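Long-range contacts in SWD1-like protein (Myceliophthora thermophila, PDB 6E29), which probably serves as a WD-repeat beta-propeller subunit of the COMPASS complex, which methylates histone H3: residues R108-G113 / A127-Q132; R61-H66 / W94-G99; H263-V268 / Y297-G302. One frame throughout, in Å; residues are numbered along the deposited sequence.

Contact 1 of 3, residues R108-G113 / A127-Q132; sequences RAPVYG and ALFEDQ
Tyr-112 reaches from 108-113 across the backbone of 127-132. Its CB lies 3.4 Å from Ala-127 O; the CD2-CE2 side of the ring then passes the next carbonyl, with CE2 3.4 Å from Leu-128 O. Phe-129 CB sits over one ring face, off-centre, and at the tip OH comes 3.2 Å from Phe-129 CD1, at the edge of the phenyl ring. The same OH hydrogen-bonds a water 2.7 Å away, which accepts from Glu-130 N. A phenylalanine here would probably leave that water without its hydroxyl mate and weaken the link to the turn at Glu-130. Main-chain bonds set the register: Phe-129 N donates to Pro-110 O over 2.8 Å at 170°, and opposite Ala-127 two residues, Tyr-112 and Gly-113, share one place, a classic beta bulge. At the end of the type II turn Leu-128 to Asp-131, the Arg-108 chain, bent at chi3 (-52°), salt-bridges Asp-131: NH2 lies 2.9 Å from OD1 and 3.0 Å from OD2, the guanidinium and carboxylate planes 55° apart. Val-111 CG2 packs on Leu-128 CD2 at 3.8 Å on one face of the sheet. The chemistry implies a hairpin end secured by main-chain bonds, water and an ion pair.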
loop_
_atom_site.group_PDB
_atom_site.type_symbol
_atom_site.label_atom_id
_atom_site.label_comp_id
_atom_site.label_asym_id
_atom_site.label_seq_id
_atom_site.Cartn_x
_atom_site.Cartn_y
_atom_site.Cartn_z
ATOM N N ARG B 108 -10.749 5.057 -15.240
ATOM C CA ARG B 108 -11.784 6.087 -15.277
ATOM C C ARG B 108 -11.953 6.783 -13.927
ATOM O O ARG B 108 -12.988 7.414 -13.679
ATOM C CB ARG B 108 -13.114 5.489 -15.745
ATOM C CG ARG B 108 -12.994 4.314 -16.722
ATOM C CD ARG B 108 -14.377 3.675 -16.990
ATOM N NE ARG B 108 -15.076 3.347 -15.734
ATOM C CZ ARG B 108 -15.426 2.117 -15.336
ATOM N NH1 ARG B 108 -15.173 1.057 -16.098
ATOM N NH2 ARG B 108 -16.052 1.940 -14.174
ATOM N N ALA B 109 -10.934 6.723 -13.077
ATOM C CA ALA B 109 -11.045 7.116 -11.682
ATOM C C ALA B 109 -9.648 7.224 -11.094
ATOM O O ALA B 109 -8.710 6.559 -11.570
ATOM C CB ALA B 109 -11.888 6.106 -10.883
ATOM N N PRO B 110 -9.471 8.048 -10.065
ATOM C CA PRO B 110 -8.187 8.092 -9.349
ATOM C C PRO B 110 -7.786 6.716 -8.831
ATOM O O PRO B 110 -8.626 5.906 -8.420
ATOM C CB PRO B 110 -8.460 9.050 -8.178
ATOM C CG PRO B 110 -9.616 9.927 -8.676
ATOM C CD PRO B 110 -10.452 9.029 -9.553
ATOM N N VAL B 111 -6.481 6.471 -8.797
ATOM C CA VAL B 111 -5.948 5.186 -8.358
ATOM C C VAL B 111 -5.530 5.334 -6.900
ATOM O O VAL B 111 -4.665 6.158 -6.581
ATOM C CB VAL B 111 -4.780 4.724 -9.254
ATOM C CG1 VAL B 111 -4.347 3.287 -8.917
ATOM C CG2 VAL B 111 -5.138 4.840 -10.786
ATOM N N TYR B 112 -6.193 4.597 -5.993
ATOM C CA TYR B 112 -5.713 4.547 -4.608
ATOM C C TYR B 112 -4.288 3.981 -4.547
ATOM O O TYR B 112 -3.449 4.430 -3.768
ATOM C CB TYR B 112 -6.621 3.655 -3.764
ATOM C CG TYR B 112 -7.974 4.193 -3.334
ATOM C CD1 TYR B 112 -8.083 5.349 -2.544
ATOM C CD2 TYR B 112 -9.143 3.454 -3.615
ATOM C CE1 TYR B 112 -9.319 5.786 -2.093
ATOM C CE2 TYR B 112 -10.378 3.891 -3.185
ATOM C CZ TYR B 112 -10.456 5.043 -2.407
ATOM O OH TYR B 112 -11.672 5.493 -1.979
ATOM N N GLY B 113 -4.020 2.944 -5.324
ATOM C CA GLY B 113 -2.708 2.354 -5.354
ATOM C C GLY B 113 -2.697 1.169 -6.291
ATOM O O GLY B 113 -3.731 0.532 -6.578
ATOM N N ALA B 127 -6.524 -0.557 -6.840
ATOM C CA ALA B 127 -7.777 -0.145 -6.209
ATOM C C ALA B 127 -8.096 1.273 -6.684
ATOM O O ALA B 127 -7.202 2.121 -6.768
ATOM C CB ALA B 127 -7.665 -0.229 -4.674
ATOM N N LEU B 128 -9.359 1.532 -7.020
ATOM C CA LEU B 128 -9.778 2.778 -7.653
ATOM C C LEU B 128 -10.791 3.519 -6.792
ATOM O O LEU B 128 -11.676 2.898 -6.185
ATOM C CB LEU B 128 -10.404 2.486 -8.992
ATOM C CG LEU B 128 -9.431 1.811 -9.934
ATOM C CD1 LEU B 128 -10.196 1.456 -11.182
ATOM C CD2 LEU B 128 -8.282 2.817 -10.226
ATOM N N PHE B 129 -10.667 4.852 -6.756
ATOM C CA PHE B 129 -11.604 5.672 -6.012
ATOM C C PHE B 129 -13.023 5.513 -6.592
ATOM O O PHE B 129 -13.270 5.769 -7.780
ATOM C CB PHE B 129 -11.139 7.130 -6.026
ATOM C CG PHE B 129 -12.059 8.077 -5.294
ATOM C CD1 PHE B 129 -12.221 7.988 -3.915
ATOM C CD2 PHE B 129 -12.744 9.056 -5.981
ATOM C CE1 PHE B 129 -13.075 8.856 -3.241
ATOM C CE2 PHE B 129 -13.603 9.940 -5.314
ATOM C CZ PHE B 129 -13.777 9.829 -3.944
ATOM N N GLU B 130 -13.952 5.066 -5.753
ATOM C CA GLU B 130 -15.354 4.946 -6.146
ATOM C C GLU B 130 -15.510 4.140 -7.434
ATOM O O GLU B 130 -16.406 4.406 -8.235
ATOM C CB GLU B 130 -16.008 6.327 -6.298
ATOM C CG GLU B 130 -16.007 7.144 -5.005
ATOM C CD GLU B 130 -16.776 8.472 -5.081
ATOM O OE1 GLU B 130 -17.003 9.021 -6.200
ATOM O OE2 GLU B 130 -17.168 8.947 -3.983
ATOM N N ASP B 131 -14.627 3.168 -7.652
ATOM C CA ASP B 131 -14.714 2.301 -8.818
ATOM C C ASP B 131 -14.251 0.895 -8.450
ATOM O O ASP B 131 -13.704 0.664 -7.368
ATOM C CB ASP B 131 -13.921 2.859 -9.987
ATOM C CG ASP B 131 -14.640 2.671 -11.291
ATOM O OD1 ASP B 131 -15.386 1.636 -11.415
ATOM O OD2 ASP B 131 -14.479 3.581 -12.152
ATOM N N GLN B 132 -14.494 -0.052 -9.366
ATOM C CA GLN B 132 -14.194 -1.450 -9.101
ATOM C C GLN B 132 -12.690 -1.709 -9.141
ATOM O O GLN B 132 -11.999 -1.190 -10.025
ATOM C CB GLN B 132 -14.880 -2.337 -10.148
ATOM C CG GLN B 132 -16.369 -2.072 -10.287
ATOM C CD GLN B 132 -16.869 -2.239 -11.724
ATOM O OE1 GLN B 132 -17.635 -3.160 -12.008
ATOM N NE2 GLN B 132 -16.442 -1.339 -12.635
HETATM O O HOH W 1 -13.831 4.432 -3.125
#

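Contact 2 of 3, residues R61-H66 / W94-G99; sequences RKLRGH and WDLQDG
The Trp-94 indole carries Leu-63 on one face: Leu-63 CB stands 3.6 Å from the centroid of the six-membered ring and only 4° off its normal, a CH-pi contact, while Leu-63 CD1 covers the pyrrole side at 3.7 Å from Trp-94 CG. At the indole edge, near its plane, run the backbone of Arg-64 and Gly-65, with Gly-65 N 3.7 Å from Trp-94 CH2; a side chain at Gly-65 would run into that ring carbon. The His-66 ring lies beside the same edge, NE2 4.5 Å from Trp-94 NE1, and both nitrogens hydrogen-bond Ser-84 OG. This His-Ser-Trp network, with its Gly-His and Trp-Asp pairs, is the classic signature of a WD repeat. The second flat group, the Arg-61 guanidinium, has Gly-99 N over one face. Its chain starts between the backbone N and the carbonyl carbon (chi1 52°) and turns again at chi3, which lays NE 3.7 Å from Gly-99 CA. Arg-61 NH1 comes 3.0 Å from Leu-96 O, too poorly angled for a hydrogen bond. Leu-96 CD2 touches Leu-63 CD1 at 3.9 Å and Arg-61 CD at 4.2 Å. No hydrogen bond joins the two segments directly: adjoining four-stranded sheets of the propeller meet here through apolar and ring-face packing, and the Trp-94 N-H is satisfied by Ser-84 in its own sheet.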
loop_
_atom_site.group_PDB
_atom_site.type_symbol
_atom_site.label_atom_id
_atom_site.label_comp_id
_atom_site.label_asym_id
_atom_site.label_seq_id
_atom_site.Cartn_x
_atom_site.Cartn_y
_atom_site.Cartn_z
ATOM N N ARG B 61 17.431 9.784 -11.842
ATOM C CA ARG B 61 16.629 10.172 -12.991
ATOM C C ARG B 61 15.275 10.687 -12.541
ATOM O O ARG B 61 14.813 10.421 -11.426
ATOM C CB ARG B 61 16.481 9.014 -13.974
ATOM C CG ARG B 61 15.987 7.735 -13.370
ATOM C CD ARG B 61 15.480 6.789 -14.468
ATOM N NE ARG B 61 16.238 6.815 -15.719
ATOM C CZ ARG B 61 17.284 6.027 -15.948
ATOM N NH1 ARG B 61 17.666 5.185 -14.998
ATOM N NH2 ARG B 61 17.924 6.051 -17.105
ATOM N N LYS B 62 14.679 11.489 -13.417
ATOM C CA LYS B 62 13.337 12.026 -13.236
ATOM C C LYS B 62 12.440 11.475 -14.342
ATOM O O LYS B 62 12.793 11.564 -15.528
ATOM C CB LYS B 62 13.361 13.561 -13.277
ATOM C CG LYS B 62 13.976 14.241 -12.042
ATOM C CD LYS B 62 14.305 15.686 -12.330
ATOM C CE LYS B 62 14.371 16.529 -11.067
ATOM N NZ LYS B 62 15.288 15.918 -10.066
ATOM N N LEU B 63 11.277 10.932 -13.950
ATOM C CA LEU B 63 10.298 10.323 -14.844
ATOM C C LEU B 63 9.045 11.183 -14.843
ATOM O O LEU B 63 8.412 11.372 -13.798
ATOM C CB LEU B 63 9.960 8.892 -14.410
ATOM C CG LEU B 63 11.180 8.024 -14.055
ATOM C CD1 LEU B 63 10.730 6.791 -13.271
ATOM C CD2 LEU B 63 11.950 7.612 -15.302
ATOM N N ARG B 64 8.686 11.701 -16.006
ATOM C CA ARG B 64 7.520 12.574 -16.127
ATOM C C ARG B 64 6.529 11.873 -17.043
ATOM O O ARG B 64 6.709 11.822 -18.262
ATOM C CB ARG B 64 7.944 13.971 -16.610
ATOM C CG ARG B 64 9.169 14.497 -15.821
ATOM C CD ARG B 64 9.409 16.002 -15.951
ATOM N NE ARG B 64 10.818 16.365 -15.788
ATOM C CZ ARG B 64 11.265 17.224 -14.874
ATOM N NH1 ARG B 64 10.406 17.767 -14.017
ATOM N NH2 ARG B 64 12.567 17.521 -14.795
ATOM N N GLY B 65 5.498 11.280 -16.442
ATOM C CA GLY B 65 4.479 10.608 -17.213
ATOM C C GLY B 65 3.126 10.925 -16.634
ATOM O O GLY B 65 2.105 10.824 -17.316
ATOM N N HIS B 66 3.097 11.298 -15.367
ATOM C CA HIS B 66 1.848 11.699 -14.739
ATOM C C HIS B 66 1.849 13.216 -14.601
ATOM O O HIS B 66 2.910 13.860 -14.567
ATOM C CB HIS B 66 1.681 11.062 -13.339
ATOM C CG HIS B 66 1.862 9.573 -13.292
ATOM N ND1 HIS B 66 0.795 8.697 -13.252
ATOM C CD2 HIS B 66 2.978 8.809 -13.221
ATOM C CE1 HIS B 66 1.249 7.459 -13.182
ATOM N NE2 HIS B 66 2.566 7.495 -13.180
ATOM N N TRP B 94 7.479 1.827 -15.711
ATOM C CA TRP B 94 8.733 2.401 -16.177
ATOM C C TRP B 94 9.782 1.305 -16.307
ATOM O O TRP B 94 9.883 0.419 -15.447
ATOM C CB TRP B 94 9.237 3.473 -15.189
ATOM C CG TRP B 94 8.276 4.571 -14.986
ATOM C CD1 TRP B 94 7.344 4.678 -13.993
ATOM C CD2 TRP B 94 8.108 5.723 -15.819
ATOM N NE1 TRP B 94 6.613 5.837 -14.144
ATOM C CE2 TRP B 94 7.067 6.500 -15.259
ATOM C CE3 TRP B 94 8.769 6.199 -16.969
ATOM C CZ2 TRP B 94 6.659 7.721 -15.815
ATOM C CZ3 TRP B 94 8.353 7.406 -17.526
ATOM C CH2 TRP B 94 7.307 8.150 -16.953
ATOM N N ASP B 95 10.572 1.383 -17.362
ATOM C CA ASP B 95 11.793 0.602 -17.498
ATOM C C ASP B 95 12.959 1.509 -17.065
ATOM O O ASP B 95 13.285 2.497 -17.740
ATOM C CB ASP B 95 11.925 0.108 -18.941
ATOM C CG ASP B 95 13.140 -0.784 -19.177
ATOM O OD1 ASP B 95 13.977 -0.961 -18.261
ATOM O OD2 ASP B 95 13.246 -1.303 -20.313
ATOM N N LEU B 96 13.533 1.215 -15.899
ATOM C CA LEU B 96 14.631 2.029 -15.386
ATOM C C LEU B 96 15.949 1.693 -16.044
ATOM O O LEU B 96 16.925 2.425 -15.838
ATOM C CB LEU B 96 14.768 1.856 -13.884
ATOM C CG LEU B 96 13.486 2.197 -13.134
ATOM C CD1 LEU B 96 13.708 2.086 -11.634
ATOM C CD2 LEU B 96 12.972 3.574 -13.526
ATOM N N GLN B 97 16.011 0.616 -16.833
ATOM C CA GLN B 97 17.231 0.384 -17.599
ATOM C C GLN B 97 17.494 1.518 -18.592
ATOM O O GLN B 97 18.657 1.873 -18.824
ATOM C CB GLN B 97 17.156 -0.959 -18.314
ATOM C CG GLN B 97 18.280 -1.205 -19.270
ATOM C CD GLN B 97 18.213 -2.587 -19.851
ATOM O OE1 GLN B 97 17.901 -2.769 -21.032
ATOM N NE2 GLN B 97 18.475 -3.587 -19.015
ATOM N N ASP B 98 16.426 2.133 -19.143
ATOM C CA ASP B 98 16.532 3.221 -20.112
ATOM C C ASP B 98 15.625 4.426 -19.826
ATOM O O ASP B 98 15.552 5.340 -20.666
ATOM C CB ASP B 98 16.223 2.683 -21.521
ATOM C CG ASP B 98 15.004 1.768 -21.530
ATOM O OD1 ASP B 98 14.286 1.725 -20.501
ATOM O OD2 ASP B 98 14.775 1.087 -22.549
ATOM N N GLY B 99 14.925 4.463 -18.687
ATOM C CA GLY B 99 13.991 5.548 -18.398
ATOM C C GLY B 99 12.716 5.537 -19.215
ATOM O O GLY B 99 12.015 6.551 -19.276
#

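Contact 3 of 3, residues H263-V268 / Y297-G302; sequences HKFQDV and YIWERG
His-263 NE2 donates to Arg-301 O over 2.8 Å, the one direct hydrogen bond between 263-268 and 297-302. Its N-H...O angle is 131°, so the bond is bent, and the donor stands well above the carbonyl plane, although the oxygen lies near the plane of the imidazole. His-263 CD2 is also close, 3.2 Å from Arg-301 O, showing that the ring presents its CD2-NE2 edge to the carbonyl. The charged end of Arg-301 turns to another partner, Glu-262, in a salt bridge.

Two residues on, Phe-265 lies alongside Trp-299, the two side chains running opposite ways. Phe-265 CB lies over the indole, 3.9 Å from the centroid of its six-membered ring, and Phe-265 CD1 continues over the pyrrole part, 3.3 Å from Trp-299 CG. With CG anti to the carbonyl carbon (chi1 -53°), the phenyl ring extends on toward Trp-299 CB; its plane is 41° from that of the five-membered ring, an oblique pairing. Trp-274 meets the same indole edge-to-face.

The indole N-H is satisfied at its edge: Trp-299 NE1 donates to a water 2.7 Å away, which in turn donates to Gln-266 O. Asp-267 OD1 comes within 4.2 Å of Tyr-297 CE2, the carboxylate and ring planes nearly perpendicular, while Asp-267 OD2 accepts from Asn-270 N.

Strand 261-265 is the outermost strand of its sheet and strand 296-300 the third of the next, so aromatic packing with a polar bond at one end joins neighbouring blades, as expected of a WD-repeat beta-propeller.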
loop_
_atom_site.group_PDB
_atom_site.type_symbol
_atom_site.label_atom_id
_atom_site.label_comp_id
_atom_site.label_asym_id
_atom_site.label_seq_id
_atom_site.Cartn_x
_atom_site.Cartn_y
_atom_site.Cartn_z
ATOM N N HIS B 263 -1.491 -8.074 17.048
ATOM C CA HIS B 263 -1.458 -6.921 17.938
ATOM C C HIS B 263 -2.384 -5.822 17.437
ATOM O O HIS B 263 -2.588 -5.657 16.231
ATOM C CB HIS B 263 -0.044 -6.314 18.060
ATOM C CG HIS B 263 0.935 -7.190 18.765
ATOM N ND1 HIS B 263 0.734 -7.664 20.036
ATOM C CD2 HIS B 263 2.104 -7.724 18.344
ATOM C CE1 HIS B 263 1.751 -8.430 20.387
ATOM N NE2 HIS B 263 2.598 -8.480 19.377
ATOM N N LYS B 264 -2.891 -5.030 18.383
ATOM C CA LYS B 264 -3.534 -3.740 18.129
ATOM C C LYS B 264 -2.588 -2.656 18.619
ATOM O O LYS B 264 -2.065 -2.756 19.739
ATOM C CB LYS B 264 -4.852 -3.592 18.894
ATOM C CG LYS B 264 -6.060 -4.275 18.285
ATOM C CD LYS B 264 -7.268 -4.126 19.161
ATOM C CE LYS B 264 -7.029 -4.746 20.516
ATOM N NZ LYS B 264 -8.244 -4.521 21.372
ATOM N N PHE B 265 -2.408 -1.605 17.832
ATOM C CA PHE B 265 -1.577 -0.477 18.253
ATOM C C PHE B 265 -2.422 0.780 18.186
ATOM O O PHE B 265 -3.068 1.037 17.162
ATOM C CB PHE B 265 -0.348 -0.307 17.372
ATOM C CG PHE B 265 0.467 -1.534 17.213
ATOM C CD1 PHE B 265 1.414 -1.870 18.155
ATOM C CD2 PHE B 265 0.297 -2.365 16.094
ATOM C CE1 PHE B 265 2.181 -3.027 17.998
ATOM C CE2 PHE B 265 1.073 -3.504 15.938
ATOM C CZ PHE B 265 2.035 -3.810 16.892
ATOM N N GLN B 266 -2.445 1.557 19.276
ATOM C CA GLN B 266 -3.382 2.675 19.331
ATOM C C GLN B 266 -2.943 3.616 20.445
ATOM O O GLN B 266 -2.069 3.287 21.247
ATOM C CB GLN B 266 -4.824 2.216 19.579
ATOM C CG GLN B 266 -5.019 1.550 20.897
ATOM C CD GLN B 266 -6.386 0.957 21.013
ATOM O OE1 GLN B 266 -7.395 1.601 20.679
ATOM N NE2 GLN B 266 -6.442 -0.296 21.452
ATOM N N ASP B 267 -3.551 4.798 20.471
ATOM C CA ASP B 267 -3.335 5.767 21.553
ATOM C C ASP B 267 -4.707 6.191 22.074
ATOM O O ASP B 267 -5.329 7.103 21.520
ATOM C CB ASP B 267 -2.505 6.971 21.079
ATOM C CG ASP B 267 -1.960 7.825 22.255
ATOM O OD1 ASP B 267 -0.769 8.235 22.263
ATOM O OD2 ASP B 267 -2.726 8.050 23.192
ATOM N N VAL B 268 -5.171 5.538 23.149
ATOM C CA VAL B 268 -6.544 5.728 23.620
ATOM C C VAL B 268 -6.741 7.102 24.251
ATOM O O VAL B 268 -7.812 7.709 24.098
ATOM C CB VAL B 268 -6.950 4.608 24.600
ATOM C CG1 VAL B 268 -7.270 3.318 23.844
ATOM C CG2 VAL B 268 -5.862 4.387 25.658
ATOM N N TYR B 297 5.323 7.391 15.468
ATOM C CA TYR B 297 5.298 6.426 16.551
ATOM C C TYR B 297 5.912 5.143 16.031
ATOM O O TYR B 297 5.628 4.753 14.900
ATOM C CB TYR B 297 3.862 6.157 17.027
ATOM C CG TYR B 297 3.322 7.363 17.818
ATOM C CD1 TYR B 297 2.950 8.535 17.162
ATOM C CD2 TYR B 297 3.188 7.316 19.204
ATOM C CE1 TYR B 297 2.469 9.634 17.869
ATOM C CE2 TYR B 297 2.693 8.414 19.921
ATOM C CZ TYR B 297 2.346 9.568 19.237
ATOM O OH TYR B 297 1.858 10.664 19.921
ATOM N N ILE B 298 6.699 4.463 16.880
ATOM C CA ILE B 298 7.269 3.155 16.525
ATOM C C ILE B 298 6.938 2.162 17.641
ATOM O O ILE B 298 7.263 2.404 18.808
ATOM C CB ILE B 298 8.785 3.240 16.305
ATOM C CG1 ILE B 298 9.111 4.329 15.252
ATOM C CG2 ILE B 298 9.324 1.909 15.854
ATOM C CD1 ILE B 298 10.666 4.507 15.047
ATOM N N TRP B 299 6.254 1.076 17.287
ATOM C CA TRP B 299 5.984 -0.034 18.201
ATOM C C TRP B 299 6.794 -1.266 17.788
ATOM O O TRP B 299 7.192 -1.414 16.622
ATOM C CB TRP B 299 4.507 -0.404 18.195
ATOM C CG TRP B 299 3.568 0.653 18.603
ATOM C CD1 TRP B 299 3.037 0.849 19.873
ATOM C CD2 TRP B 299 2.937 1.623 17.749
ATOM N NE1 TRP B 299 2.157 1.890 19.847
ATOM C CE2 TRP B 299 2.066 2.386 18.566
ATOM C CE3 TRP B 299 3.018 1.917 16.371
ATOM C CZ2 TRP B 299 1.304 3.453 18.061
ATOM C CZ3 TRP B 299 2.247 2.961 15.862
ATOM C CH2 TRP B 299 1.391 3.714 16.707
ATOM N N GLU B 300 6.958 -2.191 18.725
ATOM C CA GLU B 300 7.635 -3.446 18.425
ATOM C C GLU B 300 6.623 -4.583 18.480
ATOM O O GLU B 300 5.757 -4.612 19.354
ATOM C CB GLU B 300 8.808 -3.696 19.399
ATOM C CG GLU B 300 8.442 -3.562 20.858
ATOM C CD GLU B 300 7.880 -4.865 21.402
ATOM O OE1 GLU B 300 8.299 -5.938 20.874
ATOM O OE2 GLU B 300 7.005 -4.799 22.299
ATOM N N ARG B 301 6.726 -5.510 17.541
ATOM C CA ARG B 301 5.740 -6.586 17.373
ATOM C C ARG B 301 6.021 -7.789 18.237
ATOM O O ARG B 301 5.186 -8.698 18.296
ATOM C CB ARG B 301 5.739 -7.083 15.944
ATOM C CG ARG B 301 5.049 -6.207 15.002
ATOM C CD ARG B 301 4.918 -6.907 13.669
ATOM N NE ARG B 301 4.544 -8.313 13.798
ATOM C CZ ARG B 301 5.283 -9.339 13.395
ATOM N NH1 ARG B 301 6.467 -9.129 12.807
ATOM N NH2 ARG B 301 4.846 -10.584 13.597
ATOM N N GLY B 302 7.198 -7.851 18.847
ATOM C CA GLY B 302 7.472 -8.931 19.774
ATOM C C GLY B 302 6.453 -8.974 20.894
ATOM O O GLY B 302 5.892 -10.029 21.199
HETATM O O HOH W 2 0.607 3.227 21.605
#

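Contact 1 lies within one sheet, at the open end of the hairpin 111-117/123-128, whereas contacts 2 and 3 each join the outermost strand of one sheet to the third strand of the next. All three are partly buried, but contact 1, centred 13 Å from the chain centre, lies farther in than contacts 2 and 3, at 21 and 19 Å. Contact 1 relies on main-chain hydrogen bonds; the other two centre on a tryptophan face. That junction is thus seen twice, on opposite sides of the chain's centre, with differences: leucine, no direct hydrogen bond and an indole N-H held by Ser-84 in contact 2; phenylalanine, one such bond and a water in contact 3.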